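Local coordinates for conserved hypothetical secreted protein (Helicobacter pylori, PDB 4RNZ) that is a cell shape-determining zinc protein of the M23B metallopeptidase family, probably acting as an endopeptidase on peptidoglycan, at residues A[93-98]-A[135-140]; A[106-111]-A[355-360]; A[222-227]-A[312-317]; A[261-266]-A[299-304]. All coordinates share one frame; numbering follows the deposited sequence.

Overall arrangement
Two pairs of neighbouring contacts sit on opposite sides of the chain's centre, and the centres of contacts 1 and 3 are about 38 Å apart. Contacts 1 and 2 share the sheet that holds strands 87-96 and 357-361: contact 1 is a buried, backbone-bonded strand pair, whereas contact 2 is a surface packing of helix on strand with no hydrogen bond between its segments. Contacts 3 and 4 meet through strands 222-225 and 299-306 of the M23 sheet, and each supplies one zinc ligand. Contact 4 is a buried strand ladder rich in aromatic rings; contact 3, partly buried, relies on apolar side chains and a tyrosine hydroxyl.

Contact 1: A[93-98]-A[135-140]; sequences LLLSLQ and DKIAIV
Leu93 and Ile139 form an antiparallel hydrogen-bonded pair, Leu93 N lying 2.8 Å from Ile139 O and Ile139 N 2.9 Å from Leu93 O. Leu95 and Ile137 repeat the pattern less evenly: Ile137 N gives Leu95 O a nearly straight bond of 3.0 Å (167° at the hydrogen), while the return bond from Leu95 N to Ile137 O is weak and bent to 125°. Past the end of the strand, Leu97 N makes a nearly straight hydrogen bond of 2.8 Å to Asp135 O. Between the bonded pairs, Ala138 CA makes a CA-H...O contact of 3.1 Å with Leu93 O.

The tight face carries Leu93, Leu95, Ile137 and Ile139. With its CG anti to the backbone N (chi1 173°), Leu93 lies beside Ile139 and points the same way, CD2 of the leucine 4.0 Å from CD1 of the isoleucine. Helix 101-109 covers this face, with Ala108 against Leu93, and Val161 of the neighbouring strand 153-163 touches Ile137. On the other face the cross-strand packing is thinner. Leu94 CD2 reaches Ala138 CB at 4.0 Å, and Leu343 of helix 326-348 rests on both residues.

Toward Leu97 the backbone bonding stays firm, but the side chains of Asp135, Lys136 and Gln98 are partly exposed and turn elsewhere. The Lys136 chain leads away, Asp135 OD2 takes a bond from Val132 N, and Gln98 NE2 turns back to Ser96 O. No side-chain charge is paired between the segments, which implies that the backbone ladder and buried hydrocarbon hold them together.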
loop_
_atom_site.group_PDB
_atom_site.type_symbol
_atom_site.label_atom_id
_atom_site.label_comp_id
_atom_site.label_asym_id
_atom_site.label_seq_id
_atom_site.Cartn_x
_atom_site.Cartn_y
_atom_site.Cartn_z
ATOM N N LEU A 93 -7.672 -14.164 -12.961
ATOM C CA LEU A 93 -8.624 -13.571 -13.866
ATOM C C LEU A 93 -8.117 -13.738 -15.301
ATOM O O LEU A 93 -6.999 -13.318 -15.628
ATOM C CB LEU A 93 -8.784 -12.083 -13.579
ATOM C CG LEU A 93 -9.643 -11.277 -14.551
ATOM C CD1 LEU A 93 -11.079 -11.778 -14.590
ATOM C CD2 LEU A 93 -9.605 -9.821 -14.124
ATOM N N LEU A 94 -8.941 -14.353 -16.140
ATOM C CA LEU A 94 -8.723 -14.377 -17.593
ATOM C C LEU A 94 -9.852 -13.618 -18.287
ATOM O O LEU A 94 -11.044 -13.855 -18.040
ATOM C CB LEU A 94 -8.691 -15.806 -18.098
ATOM C CG LEU A 94 -7.722 -16.766 -17.421
ATOM C CD1 LEU A 94 -7.957 -18.166 -17.974
ATOM C CD2 LEU A 94 -6.275 -16.343 -17.622
ATOM N N LEU A 95 -9.498 -12.714 -19.178
ATOM C CA LEU A 95 -10.502 -11.822 -19.722
ATOM C C LEU A 95 -10.271 -11.573 -21.209
ATOM O O LEU A 95 -9.122 -11.379 -21.640
ATOM C CB LEU A 95 -10.413 -10.530 -18.931
ATOM C CG LEU A 95 -11.505 -9.495 -19.013
ATOM C CD1 LEU A 95 -11.544 -8.789 -17.664
ATOM C CD2 LEU A 95 -11.224 -8.520 -20.158
ATOM N N SER A 96 -11.356 -11.597 -21.985
ATOM C CA SER A 96 -11.332 -11.123 -23.378
ATOM C C SER A 96 -12.050 -9.788 -23.399
ATOM O O SER A 96 -13.206 -9.714 -23.023
ATOM C CB SER A 96 -12.019 -12.121 -24.328
ATOM O OG SER A 96 -12.050 -11.598 -25.645
ATOM N N LEU A 97 -11.370 -8.724 -23.806
ATOM C CA LEU A 97 -11.966 -7.392 -23.741
ATOM C C LEU A 97 -13.284 -7.234 -24.559
ATOM O O LEU A 97 -13.347 -7.557 -25.738
ATOM C CB LEU A 97 -10.930 -6.366 -24.193
ATOM C CG LEU A 97 -11.242 -4.906 -23.908
ATOM C CD1 LEU A 97 -11.235 -4.636 -22.411
ATOM C CD2 LEU A 97 -10.224 -4.014 -24.596
ATOM N N GLN A 98 -14.324 -6.747 -23.898
ATOM C CA GLN A 98 -15.637 -6.526 -24.497
ATOM C C GLN A 98 -15.943 -5.038 -24.550
ATOM O O GLN A 98 -16.443 -4.555 -25.556
ATOM C CB GLN A 98 -16.707 -7.280 -23.714
ATOM C CG GLN A 98 -16.541 -8.783 -23.729
ATOM C CD GLN A 98 -16.334 -9.308 -25.140
ATOM O OE1 GLN A 98 -17.148 -9.049 -26.031
ATOM N NE2 GLN A 98 -15.236 -10.018 -25.360
ATOM N N ASP A 135 -8.910 -8.325 -27.304
ATOM C CA ASP A 135 -7.575 -8.429 -26.718
ATOM C C ASP A 135 -7.688 -9.072 -25.325
ATOM O O ASP A 135 -8.731 -8.998 -24.680
ATOM C CB ASP A 135 -6.905 -7.068 -26.632
ATOM C CG ASP A 135 -6.408 -6.583 -27.977
ATOM O OD1 ASP A 135 -6.214 -7.422 -28.857
ATOM O OD2 ASP A 135 -6.195 -5.373 -28.140
ATOM N N LYS A 136 -6.628 -9.730 -24.889
ATOM C CA LYS A 136 -6.661 -10.463 -23.625
ATOM C C LYS A 136 -6.023 -9.684 -22.462
ATOM O O LYS A 136 -5.075 -8.902 -22.646
ATOM C CB LYS A 136 -5.997 -11.806 -23.775
ATOM C CG LYS A 136 -6.547 -12.632 -24.923
ATOM C CD LYS A 136 -5.792 -13.945 -25.038
ATOM C CE LYS A 136 -4.378 -13.785 -25.604
ATOM N NZ LYS A 136 -4.329 -13.613 -27.091
ATOM N N ILE A 137 -6.607 -9.873 -21.279
ATOM C CA ILE A 137 -6.035 -9.401 -20.010
ATOM C C ILE A 137 -6.102 -10.578 -19.016
ATOM O O ILE A 137 -7.173 -11.166 -18.836
ATOM C CB ILE A 137 -6.809 -8.200 -19.431
ATOM C CG1 ILE A 137 -6.812 -7.039 -20.412
ATOM C CG2 ILE A 137 -6.204 -7.748 -18.082
ATOM C CD1 ILE A 137 -7.648 -5.860 -19.983
ATOM N N ALA A 138 -4.961 -10.920 -18.416
ATOM C CA ALA A 138 -4.876 -11.887 -17.362
ATOM C C ALA A 138 -4.272 -11.229 -16.116
ATOM O O ALA A 138 -3.349 -10.416 -16.226
ATOM C CB ALA A 138 -4.012 -13.053 -17.783
ATOM N N ILE A 139 -4.816 -11.555 -14.950
ATOM C CA ILE A 139 -4.237 -11.107 -13.675
ATOM C C ILE A 139 -4.234 -12.273 -12.706
ATOM O O ILE A 139 -5.284 -12.865 -12.448
ATOM C CB ILE A 139 -5.039 -9.956 -13.033
ATOM C CG1 ILE A 139 -5.454 -8.931 -14.090
ATOM C CG2 ILE A 139 -4.242 -9.313 -11.882
ATOM C CD1 ILE A 139 -6.204 -7.740 -13.560
ATOM N N VAL A 140 -3.063 -12.602 -12.170
ATOM C CA VAL A 140 -2.983 -13.496 -11.043
ATOM C C VAL A 140 -2.790 -12.618 -9.813
ATOM O O VAL A 140 -1.826 -11.853 -9.732
ATOM C CB VAL A 140 -1.802 -14.447 -11.108
ATOM C CG1 VAL A 140 -1.789 -15.332 -9.864
ATOM C CG2 VAL A 140 -1.850 -15.294 -12.376
#

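Contact 2: A[106-111]-A[355-360]; sequences IKATND and NSFYLL
Ala108 sets its methyl group over one face of the Phe357 ring. This CH-pi contact places Ala108 CB 3.7 Å from the ring centroid and 22° off the normal; the methyl leans toward the rim, so Ala108 CB comes within 3.4 Å of Phe357 CD1. The ring stands where it does because Phe357 CG sits between the backbone N and the carbonyl carbon (chi1 74°), which lifts it toward the helix.

Looser van der Waals contacts flank this one. Lys107, extended beyond CG, crosses the phenylalanine at about a right angle and brings CE to the ring edge, 4.2 Å from Phe357 CE2. Leu359 CD2 lies against the backbone carbonyl of Ala108, 3.7 Å from Ala108 O.

The contact thus lays the last turn of helix 101-109 on strand 357-361, which pairs with strand 87-96; Ala108 and Thr109 also touch Leu93 of that strand.

No hydrogen bond crosses between the segments; polar groups bond within their own segment or beyond it. Lys107 NZ stays 3.9 Å from Ser356 OG. As the helix ends, Asn110 takes positive phi, and Asp111 N bonds to Thr109 OG1 at 3.0 Å in an ST turn; that hydroxyl is also bonded to Ile105 O. Asp111 then caps the following helix through OD1 to Leu113 N, while its OD2 forms a salt bridge with Arg143. On the strand side, Asn355 ND2 reaches Tyr358 OH at 3.3 Å.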
loop_
_atom_site.group_PDB
_atom_site.type_symbol
_atom_site.label_atom_id
_atom_site.label_comp_id
_atom_site.label_asym_id
_atom_site.label_seq_id
_atom_site.Cartn_x
_atom_site.Cartn_y
_atom_site.Cartn_z
ATOM N N ILE A 106 -14.242 -4.879 -13.586
ATOM C CA ILE A 106 -15.306 -4.726 -12.578
ATOM C C ILE A 106 -16.405 -5.767 -12.803
ATOM O O ILE A 106 -16.906 -6.375 -11.853
ATOM C CB ILE A 106 -15.904 -3.319 -12.582
ATOM C CG1 ILE A 106 -14.828 -2.274 -12.253
ATOM C CG2 ILE A 106 -17.066 -3.214 -11.595
ATOM C CD1 ILE A 106 -14.241 -2.390 -10.878
ATOM N N LYS A 107 -16.772 -5.987 -14.058
ATOM C CA LYS A 107 -17.790 -6.994 -14.344
ATOM C C LYS A 107 -17.397 -8.346 -13.773
ATOM O O LYS A 107 -18.225 -9.014 -13.161
ATOM C CB LYS A 107 -18.059 -7.138 -15.838
ATOM C CG LYS A 107 -19.245 -8.060 -16.105
ATOM C CD LYS A 107 -19.290 -8.594 -17.525
ATOM C CE LYS A 107 -20.545 -9.444 -17.705
ATOM N NZ LYS A 107 -20.560 -10.184 -19.000
ATOM N N ALA A 108 -16.130 -8.735 -13.952
ATOM C CA ALA A 108 -15.655 -10.065 -13.543
ATOM C C ALA A 108 -15.301 -10.220 -12.069
ATOM O O ALA A 108 -15.300 -11.348 -11.552
ATOM C CB ALA A 108 -14.461 -10.460 -14.390
ATOM N N THR A 109 -14.981 -9.117 -11.386
ATOM C CA THR A 109 -14.492 -9.209 -9.988
ATOM C C THR A 109 -15.253 -8.364 -8.984
ATOM O O THR A 109 -15.049 -8.504 -7.789
ATOM C CB THR A 109 -13.029 -8.726 -9.916
ATOM O OG1 THR A 109 -12.983 -7.315 -10.222
ATOM C CG2 THR A 109 -12.167 -9.503 -10.905
ATOM N N ASN A 110 -16.065 -7.447 -9.485
ATOM C CA ASN A 110 -16.672 -6.403 -8.695
ATOM C C ASN A 110 -15.665 -5.671 -7.787
ATOM O O ASN A 110 -16.014 -5.247 -6.684
ATOM C CB ASN A 110 -17.828 -6.975 -7.877
ATOM C CG ASN A 110 -18.748 -5.898 -7.357
ATOM O OD1 ASN A 110 -19.144 -4.980 -8.090
ATOM N ND2 ASN A 110 -19.092 -5.990 -6.082
ATOM N N ASP A 111 -14.436 -5.494 -8.267
ATOM C CA ASP A 111 -13.383 -4.909 -7.443
ATOM C C ASP A 111 -12.627 -3.739 -8.078
ATOM O O ASP A 111 -11.654 -3.932 -8.799
ATOM C CB ASP A 111 -12.391 -5.958 -7.030
ATOM C CG ASP A 111 -11.340 -5.392 -6.082
ATOM O OD1 ASP A 111 -11.562 -4.321 -5.490
ATOM O OD2 ASP A 111 -10.310 -6.011 -5.948
ATOM N N ASN A 355 -17.317 -17.920 -22.815
ATOM C CA ASN A 355 -17.441 -16.818 -21.855
ATOM C C ASN A 355 -16.440 -15.709 -22.109
ATOM O O ASN A 355 -15.325 -15.980 -22.537
ATOM C CB ASN A 355 -17.211 -17.351 -20.447
ATOM C CG ASN A 355 -18.257 -18.355 -20.043
ATOM O OD1 ASN A 355 -19.422 -18.009 -19.903
ATOM N ND2 ASN A 355 -17.857 -19.610 -19.895
ATOM N N SER A 356 -16.826 -14.471 -21.817
ATOM C CA SER A 356 -15.907 -13.328 -21.963
ATOM C C SER A 356 -14.812 -13.266 -20.864
ATOM O O SER A 356 -13.755 -12.645 -21.060
ATOM C CB SER A 356 -16.672 -12.005 -22.024
ATOM O OG SER A 356 -17.632 -11.899 -20.988
ATOM N N PHE A 357 -15.063 -13.914 -19.726
ATOM C CA PHE A 357 -14.092 -13.931 -18.650
ATOM C C PHE A 357 -14.170 -15.204 -17.822
ATOM O O PHE A 357 -15.180 -15.890 -17.838
ATOM C CB PHE A 357 -14.312 -12.725 -17.744
ATOM C CG PHE A 357 -15.515 -12.840 -16.868
ATOM C CD1 PHE A 357 -15.447 -13.512 -15.652
ATOM C CD2 PHE A 357 -16.718 -12.270 -17.251
ATOM C CE1 PHE A 357 -16.556 -13.610 -14.831
ATOM C CE2 PHE A 357 -17.838 -12.363 -16.434
ATOM C CZ PHE A 357 -17.760 -13.031 -15.224
ATOM N N TYR A 358 -13.086 -15.487 -17.107
ATOM C CA TYR A 358 -12.991 -16.574 -16.140
ATOM C C TYR A 358 -12.289 -16.034 -14.898
ATOM O O TYR A 358 -11.271 -15.371 -15.013
ATOM C CB TYR A 358 -12.161 -17.731 -16.693
ATOM C CG TYR A 358 -12.857 -18.468 -17.796
ATOM C CD1 TYR A 358 -12.728 -18.052 -19.102
ATOM C CD2 TYR A 358 -13.689 -19.562 -17.518
ATOM C CE1 TYR A 358 -13.388 -18.698 -20.128
ATOM C CE2 TYR A 358 -14.351 -20.228 -18.537
ATOM C CZ TYR A 358 -14.197 -19.789 -19.841
ATOM O OH TYR A 358 -14.844 -20.398 -20.896
ATOM N N LEU A 359 -12.850 -16.321 -13.728
ATOM C CA LEU A 359 -12.210 -16.019 -12.456
ATOM C C LEU A 359 -11.992 -17.345 -11.780
ATOM O O LEU A 359 -12.927 -17.976 -11.289
ATOM C CB LEU A 359 -13.073 -15.083 -11.607
ATOM C CG LEU A 359 -12.399 -14.619 -10.304
ATOM C CD1 LEU A 359 -11.124 -13.839 -10.618
ATOM C CD2 LEU A 359 -13.371 -13.776 -9.480
ATOM N N LEU A 360 -10.740 -17.755 -11.767
ATOM C CA LEU A 360 -10.336 -19.093 -11.413
ATOM C C LEU A 360 -9.661 -19.127 -10.079
ATOM O O LEU A 360 -8.924 -18.195 -9.699
ATOM C CB LEU A 360 -9.321 -19.604 -12.422
ATOM C CG LEU A 360 -9.807 -19.561 -13.865
ATOM C CD1 LEU A 360 -8.693 -20.095 -14.749
ATOM C CD2 LEU A 360 -11.102 -20.362 -14.007
#

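Contact 3: A[222-227]-A[312-317]; sequences VDYAAK and NPLGYI. With ZN (zinc ion), chain B.
Behind the zinc site of the M23 peptidase region, Val222 and Tyr224 pack against Pro313, Leu314 and Ile317 in the loop that follows strand 309-311. Val222 uses a single methyl. CG2, anti to the carbonyl carbon, lies 3.7 Å from Pro313 CD and 4.0 Å from Leu314 CG, with the valine and proline side chains sliding past each other in opposite directions. Val222 CG1 instead sits over the centre of one face of the Tyr224 ring, 3.9 Å above its plane, which joins the two inward residues of the strand into one surface.

The tyrosine makes its contact at the far end. Its hydroxyl oxygen rests against two neighbouring methyls, Leu314 CD2 and Ile317 CD1, each 3.7 Å from Tyr224 OH. Both are van der Waals contacts of oxygen with methyl groups, and no hydrogen bond links the segments. Ile200 of strand 199-202 touches Val222, Tyr224 and Leu314 alike.

The loop is shaped by its own bonds. Asn312 OD1 accepts from Leu314 N at 3.1 Å in an Asx turn, the donor standing well above the carbonyl plane of the amide. Tyr316 N to Pro313 O, at 2.9 Å, tightens the short turn that follows.

Between the two packed residues, Asp223 takes no part in this contact and binds the zinc ion through OD1 at 2.0 Å. His219, His301 and Glu34 complete the metal site. The spacing of His219 and Asp223 is that of the His-x-x-x-Asp motif characteristic of M23 metallopeptidases.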
loop_
_atom_site.group_PDB
_atom_site.type_symbol
_atom_site.label_atom_id
_atom_site.label_comp_id
_atom_site.label_asym_id
_atom_site.label_seq_id
_atom_site.Cartn_x
_atom_site.Cartn_y
_atom_site.Cartn_z
ATOM N N VAL A 222 11.048 6.811 6.652
ATOM C CA VAL A 222 12.459 7.086 6.913
ATOM C C VAL A 222 12.464 8.358 7.731
ATOM O O VAL A 222 11.792 9.321 7.376
ATOM C CB VAL A 222 13.248 7.329 5.615
ATOM C CG1 VAL A 222 14.698 7.697 5.933
ATOM C CG2 VAL A 222 13.185 6.113 4.725
ATOM N N ASP A 223 13.196 8.346 8.836
ATOM C CA ASP A 223 13.397 9.545 9.645
ATOM C C ASP A 223 14.710 10.179 9.227
ATOM O O ASP A 223 15.775 9.562 9.316
ATOM C CB ASP A 223 13.405 9.214 11.139
ATOM C CG ASP A 223 12.031 8.861 11.659
ATOM O OD1 ASP A 223 11.039 9.095 10.947
ATOM O OD2 ASP A 223 11.927 8.349 12.781
ATOM N N TYR A 224 14.608 11.406 8.733
ATOM C CA TYR A 224 15.769 12.150 8.254
ATOM C C TYR A 224 16.058 13.192 9.301
ATOM O O TYR A 224 15.235 14.084 9.508
ATOM C CB TYR A 224 15.459 12.881 6.959
ATOM C CG TYR A 224 15.317 12.047 5.696
ATOM C CD1 TYR A 224 16.420 11.456 5.078
ATOM C CD2 TYR A 224 14.069 11.909 5.075
ATOM C CE1 TYR A 224 16.279 10.730 3.909
ATOM C CE2 TYR A 224 13.926 11.198 3.912
ATOM C CZ TYR A 224 15.032 10.614 3.324
ATOM O OH TYR A 224 14.858 9.905 2.158
ATOM N N ALA A 225 17.182 13.063 9.992
ATOM C CA ALA A 225 17.595 14.103 10.944
ATOM C C ALA A 225 17.986 15.342 10.144
ATOM O O ALA A 225 18.760 15.262 9.201
ATOM C CB ALA A 225 18.754 13.624 11.811
ATOM N N ALA A 226 17.390 16.471 10.480
ATOM C CA ALA A 226 17.698 17.719 9.821
ATOM C C ALA A 226 17.501 18.869 10.771
ATOM O O ALA A 226 16.798 18.753 11.756
ATOM C CB ALA A 226 16.807 17.910 8.625
ATOM N N LYS A 227 18.081 19.999 10.419
ATOM C CA LYS A 227 17.923 21.227 11.183
ATOM C C LYS A 227 16.515 21.742 11.144
ATOM O O LYS A 227 15.841 21.719 10.101
ATOM C CB LYS A 227 18.861 22.308 10.640
ATOM C CG LYS A 227 18.686 23.657 11.319
ATOM C CD LYS A 227 19.905 24.539 11.149
ATOM C CE LYS A 227 19.816 25.758 12.048
ATOM N NZ LYS A 227 21.179 26.307 12.276
ATOM N N ASN A 312 9.435 0.740 1.625
ATOM C CA ASN A 312 10.672 1.463 1.898
ATOM C C ASN A 312 10.906 2.566 0.852
ATOM O O ASN A 312 11.083 2.271 -0.338
ATOM C CB ASN A 312 11.879 0.514 1.931
ATOM C CG ASN A 312 13.164 1.231 2.297
ATOM O OD1 ASN A 312 13.176 2.422 2.618
ATOM N ND2 ASN A 312 14.257 0.516 2.238
ATOM N N PRO A 313 10.891 3.843 1.286
ATOM C CA PRO A 313 11.017 4.944 0.319
ATOM C C PRO A 313 12.357 4.886 -0.424
ATOM O O PRO A 313 12.424 5.227 -1.606
ATOM C CB PRO A 313 10.929 6.190 1.194
ATOM C CG PRO A 313 10.150 5.746 2.382
ATOM C CD PRO A 313 10.660 4.350 2.644
ATOM N N LEU A 314 13.389 4.423 0.272
ATOM C CA LEU A 314 14.728 4.364 -0.279
ATOM C C LEU A 314 14.812 3.489 -1.515
ATOM O O LEU A 314 15.571 3.790 -2.433
ATOM C CB LEU A 314 15.711 3.907 0.789
ATOM C CG LEU A 314 15.798 4.819 2.023
ATOM C CD1 LEU A 314 17.044 4.428 2.797
ATOM C CD2 LEU A 314 15.808 6.323 1.722
ATOM N N GLY A 315 13.991 2.444 -1.576
ATOM C CA GLY A 315 13.906 1.629 -2.775
ATOM C C GLY A 315 13.543 2.368 -4.040
ATOM O O GLY A 315 13.837 1.890 -5.136
ATOM N N TYR A 316 12.898 3.527 -3.919
ATOM C CA TYR A 316 12.504 4.307 -5.090
ATOM C C TYR A 316 13.345 5.545 -5.306
ATOM O O TYR A 316 13.085 6.309 -6.258
ATOM C CB TYR A 316 11.082 4.812 -4.932
ATOM C CG TYR A 316 9.996 3.819 -5.171
ATOM C CD1 TYR A 316 9.604 3.481 -6.477
ATOM C CD2 TYR A 316 9.305 3.263 -4.105
ATOM C CE1 TYR A 316 8.570 2.585 -6.700
ATOM C CE2 TYR A 316 8.271 2.373 -4.315
ATOM C CZ TYR A 316 7.902 2.039 -5.612
ATOM O OH TYR A 316 6.866 1.148 -5.798
ATOM N N ILE A 317 14.284 5.816 -4.403
ATOM C CA ILE A 317 15.185 6.947 -4.632
ATOM C C ILE A 317 16.393 6.437 -5.404
ATOM O O ILE A 317 17.195 5.697 -4.887
ATOM C CB ILE A 317 15.568 7.632 -3.323
ATOM C CG1 ILE A 317 14.299 8.271 -2.737
ATOM C CG2 ILE A 317 16.637 8.689 -3.569
ATOM C CD1 ILE A 317 14.480 8.958 -1.411
HETATM ZN ZN ZN B . 9.462 8.011 11.430
#

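Contact 4: A[261-266]-A[299-304]; sequences RLVYAH and HLHFGV. With ZN (zinc ion), chain B.
The His266 ring has His299 CE1 over one face, 3.8 Å above its plane, and His301 CB at its edge, 3.6 Å from His266 CD2. The two rings of His266 and His299 meet obliquely, with planes at 45° and centroids 4.5 Å apart. Tyr264 and Phe302, on the face of the sheet opposite Ala265 and His301, lie side by side and point the same way. Phe302 CD1 lies over one face of the tyrosine ring; the rings meet obliquely, with planes 36° apart, and Tyr264 CE2 comes to 3.5 Å from Phe302 CE1. Leu262 CD2 borders the Phe302 edge, 4.2 Å from CZ. The His301 ring has Val263 CG1 at its edge and binds the zinc ion through ND1 at 2.0 Å, a position reached with CG anti to the backbone N (chi1 171°). Glu34, Asp223 and His219 supply the other ligands. His299 and His301 form the His-x-His motif of M23 peptidases; of the two, His301 alone binds the zinc here.

The strands that carry these rings are joined by an antiparallel ladder. Val263 N donates to Gly303 O at 2.7 Å, and Gly303 N bonds back to Val263 O. Ala265 and His301 pair likewise. His266 is further held from outside the ladder, by Thr292 O at ND1 and by Glu34 at NE2.

Strand 260-267 has strand 252-257 as its other neighbour, with Val252 against Val263 and Ala265. Strand 299-306 pairs on its far side with strand 222-225, where Tyr224 packs on Leu300 and Phe302.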
loop_
_atom_site.group_PDB
_atom_site.type_symbol
_atom_site.label_atom_id
_atom_site.label_comp_id
_atom_site.label_asym_id
_atom_site.label_seq_id
_atom_site.Cartn_x
_atom_site.Cartn_y
_atom_site.Cartn_z
ATOM N N ARG A 261 0.911 7.006 -2.063
ATOM C CA ARG A 261 0.672 8.070 -1.123
ATOM C C ARG A 261 1.995 8.369 -0.391
ATOM O O ARG A 261 2.629 7.471 0.172
ATOM C CB ARG A 261 -0.392 7.600 -0.153
ATOM C CG ARG A 261 -0.821 8.551 0.944
ATOM C CD ARG A 261 -1.896 7.844 1.798
ATOM N NE ARG A 261 -1.636 8.228 3.147
ATOM C CZ ARG A 261 -1.265 7.456 4.153
ATOM N NH1 ARG A 261 -1.210 6.124 4.095
ATOM N NH2 ARG A 261 -0.969 8.076 5.267
ATOM N N LEU A 262 2.376 9.645 -0.401
ATOM C CA LEU A 262 3.665 10.095 0.136
ATOM C C LEU A 262 3.398 11.017 1.319
ATOM O O LEU A 262 2.642 11.972 1.204
ATOM C CB LEU A 262 4.495 10.801 -0.951
ATOM C CG LEU A 262 4.921 9.929 -2.149
ATOM C CD1 LEU A 262 3.895 9.986 -3.272
ATOM C CD2 LEU A 262 6.264 10.347 -2.715
ATOM N N VAL A 263 4.032 10.717 2.449
ATOM C CA VAL A 263 3.752 11.392 3.724
ATOM C C VAL A 263 4.986 12.142 4.204
ATOM O O VAL A 263 6.053 11.569 4.256
ATOM C CB VAL A 263 3.358 10.339 4.771
ATOM C CG1 VAL A 263 3.319 10.918 6.186
ATOM C CG2 VAL A 263 2.021 9.717 4.390
ATOM N N TYR A 264 4.819 13.403 4.579
ATOM C CA TYR A 264 5.908 14.259 5.036
ATOM C C TYR A 264 5.511 14.862 6.363
ATOM O O TYR A 264 4.708 15.789 6.382
ATOM C CB TYR A 264 6.091 15.401 4.043
ATOM C CG TYR A 264 6.378 14.953 2.644
ATOM C CD1 TYR A 264 5.354 14.579 1.794
ATOM C CD2 TYR A 264 7.676 14.917 2.168
ATOM C CE1 TYR A 264 5.619 14.159 0.491
ATOM C CE2 TYR A 264 7.951 14.509 0.877
ATOM C CZ TYR A 264 6.920 14.145 0.037
ATOM O OH TYR A 264 7.206 13.721 -1.233
ATOM N N ALA A 265 6.070 14.356 7.461
ATOM C CA ALA A 265 5.573 14.683 8.794
ATOM C C ALA A 265 6.608 15.354 9.693
ATOM O O ALA A 265 7.817 15.270 9.463
ATOM C CB ALA A 265 5.036 13.424 9.481
ATOM N N HIS A 266 6.066 15.964 10.745
ATOM C CA HIS A 266 6.762 16.727 11.757
ATOM C C HIS A 266 7.178 18.113 11.268
ATOM O O HIS A 266 8.186 18.634 11.703
ATOM C CB HIS A 266 7.970 15.962 12.318
ATOM C CG HIS A 266 7.615 14.626 12.892
ATOM N ND1 HIS A 266 6.821 14.484 14.006
ATOM C CD2 HIS A 266 7.930 13.371 12.494
ATOM C CE1 HIS A 266 6.664 13.202 14.273
ATOM N NE2 HIS A 266 7.322 12.507 13.365
ATOM N N HIS A 299 13.362 16.236 12.923
ATOM C CA HIS A 299 13.499 15.320 11.782
ATOM C C HIS A 299 12.272 15.383 10.879
ATOM O O HIS A 299 11.208 15.826 11.286
ATOM C CB HIS A 299 13.734 13.865 12.257
ATOM C CG HIS A 299 12.564 13.258 12.974
ATOM N ND1 HIS A 299 12.177 13.655 14.234
ATOM C CD2 HIS A 299 11.694 12.282 12.605
ATOM C CE1 HIS A 299 11.116 12.958 14.611
ATOM N NE2 HIS A 299 10.805 12.116 13.641
ATOM N N LEU A 300 12.450 14.978 9.634
ATOM C CA LEU A 300 11.343 14.745 8.705
ATOM C C LEU A 300 11.066 13.246 8.728
ATOM O O LEU A 300 11.966 12.450 8.493
ATOM C CB LEU A 300 11.729 15.171 7.291
ATOM C CG LEU A 300 10.773 14.707 6.186
ATOM C CD1 LEU A 300 9.421 15.376 6.378
ATOM C CD2 LEU A 300 11.376 15.004 4.841
ATOM N N HIS A 301 9.827 12.868 9.007
ATOM C CA HIS A 301 9.401 11.501 8.767
ATOM C C HIS A 301 8.846 11.470 7.336
ATOM O O HIS A 301 7.892 12.191 7.036
ATOM C CB HIS A 301 8.349 11.065 9.783
ATOM C CG HIS A 301 7.719 9.751 9.452
ATOM N ND1 HIS A 301 8.075 8.587 10.085
ATOM C CD2 HIS A 301 6.804 9.409 8.519
ATOM C CE1 HIS A 301 7.394 7.579 9.566
ATOM N NE2 HIS A 301 6.613 8.053 8.613
ATOM N N PHE A 302 9.455 10.653 6.471
ATOM C CA PHE A 302 9.081 10.525 5.063
ATOM C C PHE A 302 8.544 9.130 4.827
ATOM O O PHE A 302 9.270 8.150 4.973
ATOM C CB PHE A 302 10.281 10.806 4.135
ATOM C CG PHE A 302 9.992 10.650 2.637
ATOM C CD1 PHE A 302 8.863 11.205 2.047
ATOM C CD2 PHE A 302 10.863 9.939 1.831
ATOM C CE1 PHE A 302 8.615 11.068 0.688
ATOM C CE2 PHE A 302 10.632 9.807 0.478
ATOM C CZ PHE A 302 9.494 10.357 -0.096
ATOM N N GLY A 303 7.259 9.051 4.503
ATOM C CA GLY A 303 6.591 7.773 4.286
ATOM C C GLY A 303 6.069 7.588 2.871
ATOM O O GLY A 303 5.613 8.542 2.239
ATOM N N VAL A 304 6.146 6.354 2.377
ATOM C CA VAL A 304 5.613 6.016 1.087
ATOM C C VAL A 304 4.743 4.772 1.222
ATOM O O VAL A 304 5.148 3.805 1.859
ATOM C CB VAL A 304 6.707 5.802 0.033
ATOM C CG1 VAL A 304 6.085 5.428 -1.317
ATOM C CG2 VAL A 304 7.551 7.076 -0.113
HETATM ZN ZN ZN B . 9.462 8.011 11.430
HETATM O O HOH W 1 9.783 17.690 9.733
#